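Local coordinates for protein SsfX3 (Streptomyces sp. SF2575, PDB 3SKV) that probably transfers a salicylyl group in the biosynthesis of a tetracycline, using a GDSL/SGNH hydrolase-type fold joined to a jelly-roll domain, at residues Thr43-Gln51 and Leu57-Glu65. The protein carries 1 engineered substitution. Residues are numbered along the deposited sequence; the frame is centred on the assembly and turned at random.
Sequences TYRGAVSLQ and LAPWRAPHE
A two-stranded antiparallel β hairpin with a classic β bulge joins 49-51 to 57-60 in the N-terminal region. Q51 and A58 form a hydrogen-bonded pair: Q51 N reaches A58 O at 2.8 Å, and A58 N bonds back to Q51 O. At the bulge, V48 and S49 both face W60. The O of W60 takes V48 N at 2.7 Å and S49 N at 3.2 Å, the second from above its carbonyl plane. W60 N returns a bond to S49 O.

On one side of the hairpin, L50 CB meets L57 CD2 at 3.7 Å. L50 CD2 sits over one face of the Y44 ring, toward its rim. L57 CD1 approaches the same ring near CZ and OH, and Y44 OH bonds to P37 O. A47 CB rests against P59 CB.

The other side carries S49, Q51 and W60. H64 CB sits over one face of the W60 indole. Q51 CG is anti to the backbone N (chi1 -178°) and the chain runs on extended past W60. Q51 OE1 lies at the edge of the indole and takes a weak bond from W60 NE1 at 3.3 Å. The amide and indole planes are 79° apart. Q51 CB stands over one face of the H64 imidazole in a CH-π contact, and E65 OE1 lies over the opposite face. Beyond the strand, R61 NE bonds Q81 O and R61 NH1 bonds S222 O, linking the hairpin to strand 219-223 of the parallel sheet. S49 OG lies in plane at the H64 ring edge and donates to A62 O at 2.9 Å.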
loop_
_atom_site.group_PDB
_atom_site.type_symbol
_atom_site.label_atom_id
_atom_site.label_comp_id
_atom_site.label_asym_id
_atom_site.label_seq_id
_atom_site.Cartn_x
_atom_site.Cartn_y
_atom_site.Cartn_z
ATOM N N THR A 43 -6.826 16.254 -3.729
ATOM C CA THR A 43 -5.505 15.646 -3.692
ATOM C C THR A 43 -5.706 14.144 -3.506
ATOM O O THR A 43 -6.400 13.721 -2.579
ATOM C CB THR A 43 -4.622 16.250 -2.539
ATOM O OG1 THR A 43 -4.581 17.678 -2.610
ATOM C CG2 THR A 43 -3.198 15.724 -2.561
ATOM N N TYR A 44 -5.091 13.349 -4.384
ATOM C CA TYR A 44 -5.091 11.896 -4.305
ATOM C C TYR A 44 -3.724 11.524 -3.787
ATOM O O TYR A 44 -2.708 11.844 -4.396
ATOM C CB TYR A 44 -5.363 11.236 -5.651
ATOM C CG TYR A 44 -6.762 11.502 -6.165
ATOM C CD1 TYR A 44 -7.062 12.680 -6.857
ATOM C CD2 TYR A 44 -7.790 10.585 -5.953
ATOM C CE1 TYR A 44 -8.353 12.946 -7.301
ATOM C CE2 TYR A 44 -9.078 10.829 -6.422
ATOM C CZ TYR A 44 -9.352 12.008 -7.099
ATOM O OH TYR A 44 -10.625 12.271 -7.533
ATOM N N ARG A 45 -3.693 10.955 -2.604
ATOM C CA ARG A 45 -2.436 10.556 -2.016
ATOM C C ARG A 45 -2.322 9.054 -2.199
ATOM O O ARG A 45 -3.327 8.342 -2.207
ATOM C CB ARG A 45 -2.351 11.008 -0.541
ATOM C CG ARG A 45 -2.616 12.512 -0.361
ATOM C CD ARG A 45 -1.472 13.269 0.267
ATOM N NE ARG A 45 -1.878 14.612 0.725
ATOM C CZ ARG A 45 -1.235 15.751 0.450
ATOM N NH1 ARG A 45 -0.146 15.740 -0.310
ATOM N NH2 ARG A 45 -1.700 16.912 0.903
ATOM N N GLY A 46 -1.117 8.591 -2.423
ATOM C CA GLY A 46 -0.886 7.168 -2.662
ATOM C C GLY A 46 -1.190 6.709 -4.075
ATOM O O GLY A 46 -1.121 5.502 -4.355
ATOM N N ALA A 47 -1.519 7.653 -4.986
ATOM C CA ALA A 47 -1.753 7.316 -6.414
ATOM C C ALA A 47 -0.594 7.863 -7.266
ATOM O O ALA A 47 -0.101 8.960 -7.011
ATOM C CB ALA A 47 -3.085 7.875 -6.898
ATOM N N VAL A 48 -0.124 7.081 -8.236
ATOM C CA VAL A 48 0.966 7.478 -9.129
ATOM C C VAL A 48 0.387 8.256 -10.316
ATOM O O VAL A 48 0.913 9.303 -10.679
ATOM C CB VAL A 48 1.787 6.241 -9.526
ATOM C CG1 VAL A 48 2.789 6.554 -10.631
ATOM C CG2 VAL A 48 2.487 5.651 -8.300
ATOM N N SER A 49 -0.718 7.784 -10.887
ATOM C CA SER A 49 -1.387 8.519 -11.955
ATOM C C SER A 49 -2.886 8.431 -11.793
ATOM O O SER A 49 -3.369 7.588 -11.030
ATOM C CB SER A 49 -0.947 8.046 -13.339
ATOM O OG SER A 49 -1.244 6.681 -13.524
ATOM N N LEU A 50 -3.621 9.335 -12.477
ATOM C CA LEU A 50 -5.081 9.354 -12.481
ATOM C C LEU A 50 -5.551 9.151 -13.904
ATOM O O LEU A 50 -5.135 9.891 -14.786
ATOM C CB LEU A 50 -5.647 10.652 -11.859
ATOM C CG LEU A 50 -5.030 11.079 -10.524
ATOM C CD1 LEU A 50 -5.205 12.554 -10.291
ATOM C CD2 LEU A 50 -5.560 10.251 -9.358
ATOM N N GLN A 51 -6.347 8.104 -14.142
ATOM C CA GLN A 51 -6.870 7.749 -15.474
ATOM C C GLN A 51 -8.286 8.266 -15.644
ATOM O O GLN A 51 -9.176 7.918 -14.884
ATOM C CB GLN A 51 -6.839 6.225 -15.699
ATOM C CG GLN A 51 -7.317 5.816 -17.082
ATOM C CD GLN A 51 -7.433 4.326 -17.255
ATOM O OE1 GLN A 51 -8.163 3.638 -16.531
ATOM N NE2 GLN A 51 -6.731 3.799 -18.244
ATOM N N LEU A 57 -12.914 8.703 -13.035
ATOM C CA LEU A 57 -11.550 8.928 -12.645
ATOM C C LEU A 57 -11.050 7.731 -11.853
ATOM O O LEU A 57 -11.582 7.429 -10.800
ATOM C CB LEU A 57 -11.457 10.273 -11.843
ATOM C CG LEU A 57 -10.077 10.924 -11.624
ATOM C CD1 LEU A 57 -9.362 10.305 -10.441
ATOM C CD2 LEU A 57 -9.216 10.875 -12.885
ATOM N N ALA A 58 -10.071 7.024 -12.387
ATOM C CA ALA A 58 -9.461 5.862 -11.738
ATOM C C ALA A 58 -8.047 6.168 -11.211
ATOM O O ALA A 58 -7.146 6.457 -12.001
ATOM C CB ALA A 58 -9.396 4.698 -12.709
ATOM N N PRO A 59 -7.805 6.103 -9.899
ATOM C CA PRO A 59 -6.428 6.301 -9.399
ATOM C C PRO A 59 -5.640 5.009 -9.692
ATOM O O PRO A 59 -6.199 3.899 -9.573
ATOM C CB PRO A 59 -6.605 6.519 -7.882
ATOM C CG PRO A 59 -8.085 6.531 -7.630
ATOM C CD PRO A 59 -8.727 5.803 -8.786
ATOM N N TRP A 60 -4.377 5.152 -10.146
ATOM C CA TRP A 60 -3.486 4.026 -10.441
ATOM C C TRP A 60 -2.248 4.115 -9.589
ATOM O O TRP A 60 -1.797 5.206 -9.249
ATOM C CB TRP A 60 -3.086 3.993 -11.917
ATOM C CG TRP A 60 -4.145 3.465 -12.843
ATOM C CD1 TRP A 60 -5.312 4.080 -13.198
ATOM C CD2 TRP A 60 -4.049 2.285 -13.651
ATOM N NE1 TRP A 60 -5.994 3.309 -14.115
ATOM C CE2 TRP A 60 -5.222 2.223 -14.445
ATOM C CE3 TRP A 60 -3.071 1.283 -13.799
ATOM C CZ2 TRP A 60 -5.458 1.177 -15.348
ATOM C CZ3 TRP A 60 -3.312 0.240 -14.683
ATOM C CH2 TRP A 60 -4.499 0.181 -15.432
ATOM N N ARG A 61 -1.683 2.965 -9.259
ATOM C CA ARG A 61 -0.454 2.899 -8.474
ATOM C C ARG A 61 0.784 2.623 -9.352
ATOM O O ARG A 61 1.806 2.174 -8.873
ATOM C CB ARG A 61 -0.601 1.945 -7.297
ATOM C CG ARG A 61 -1.521 2.514 -6.227
ATOM C CD ARG A 61 -1.448 1.669 -4.988
ATOM N NE ARG A 61 -2.020 0.354 -5.227
ATOM C CZ ARG A 61 -1.497 -0.792 -4.810
ATOM N NH1 ARG A 61 -0.386 -0.797 -4.080
ATOM N NH2 ARG A 61 -2.081 -1.942 -5.114
ATOM N N ALA A 62 0.686 2.960 -10.633
ATOM C CA ALA A 62 1.728 2.893 -11.659
ATOM C C ALA A 62 1.277 3.813 -12.823
ATOM O O ALA A 62 0.088 4.138 -12.849
ATOM C CB ALA A 62 1.899 1.468 -12.147
ATOM N N PRO A 63 2.161 4.283 -13.756
ATOM C CA PRO A 63 1.684 5.179 -14.849
ATOM C C PRO A 63 0.757 4.403 -15.774
ATOM O O PRO A 63 1.246 3.512 -16.444
ATOM C CB PRO A 63 2.976 5.598 -15.570
ATOM C CG PRO A 63 4.072 5.222 -14.661
ATOM C CD PRO A 63 3.615 4.055 -13.855
ATOM N N HIS A 64 -0.560 4.689 -15.774
ATOM C CA HIS A 64 -1.576 3.940 -16.513
ATOM C C HIS A 64 -1.308 3.740 -17.994
ATOM O O HIS A 64 -1.635 2.686 -18.534
ATOM C CB HIS A 64 -2.999 4.497 -16.263
ATOM C CG HIS A 64 -3.214 5.875 -16.807
ATOM N ND1 HIS A 64 -3.696 6.072 -18.090
ATOM C CD2 HIS A 64 -2.986 7.080 -16.229
ATOM C CE1 HIS A 64 -3.754 7.386 -18.252
ATOM N NE2 HIS A 64 -3.334 8.036 -17.155
ATOM N N GLU A 65 -0.720 4.749 -18.643
ATOM C CA GLU A 65 -0.347 4.744 -20.068
ATOM C C GLU A 65 0.748 3.695 -20.392
ATOM O O GLU A 65 0.792 3.181 -21.507
ATOM C CB GLU A 65 0.053 6.167 -20.535
ATOM C CG GLU A 65 1.199 6.822 -19.753
ATOM C CD GLU A 65 0.872 7.515 -18.434
ATOM O OE1 GLU A 65 0.520 6.815 -17.459
ATOM O OE2 GLU A 65 1.007 8.759 -18.365
#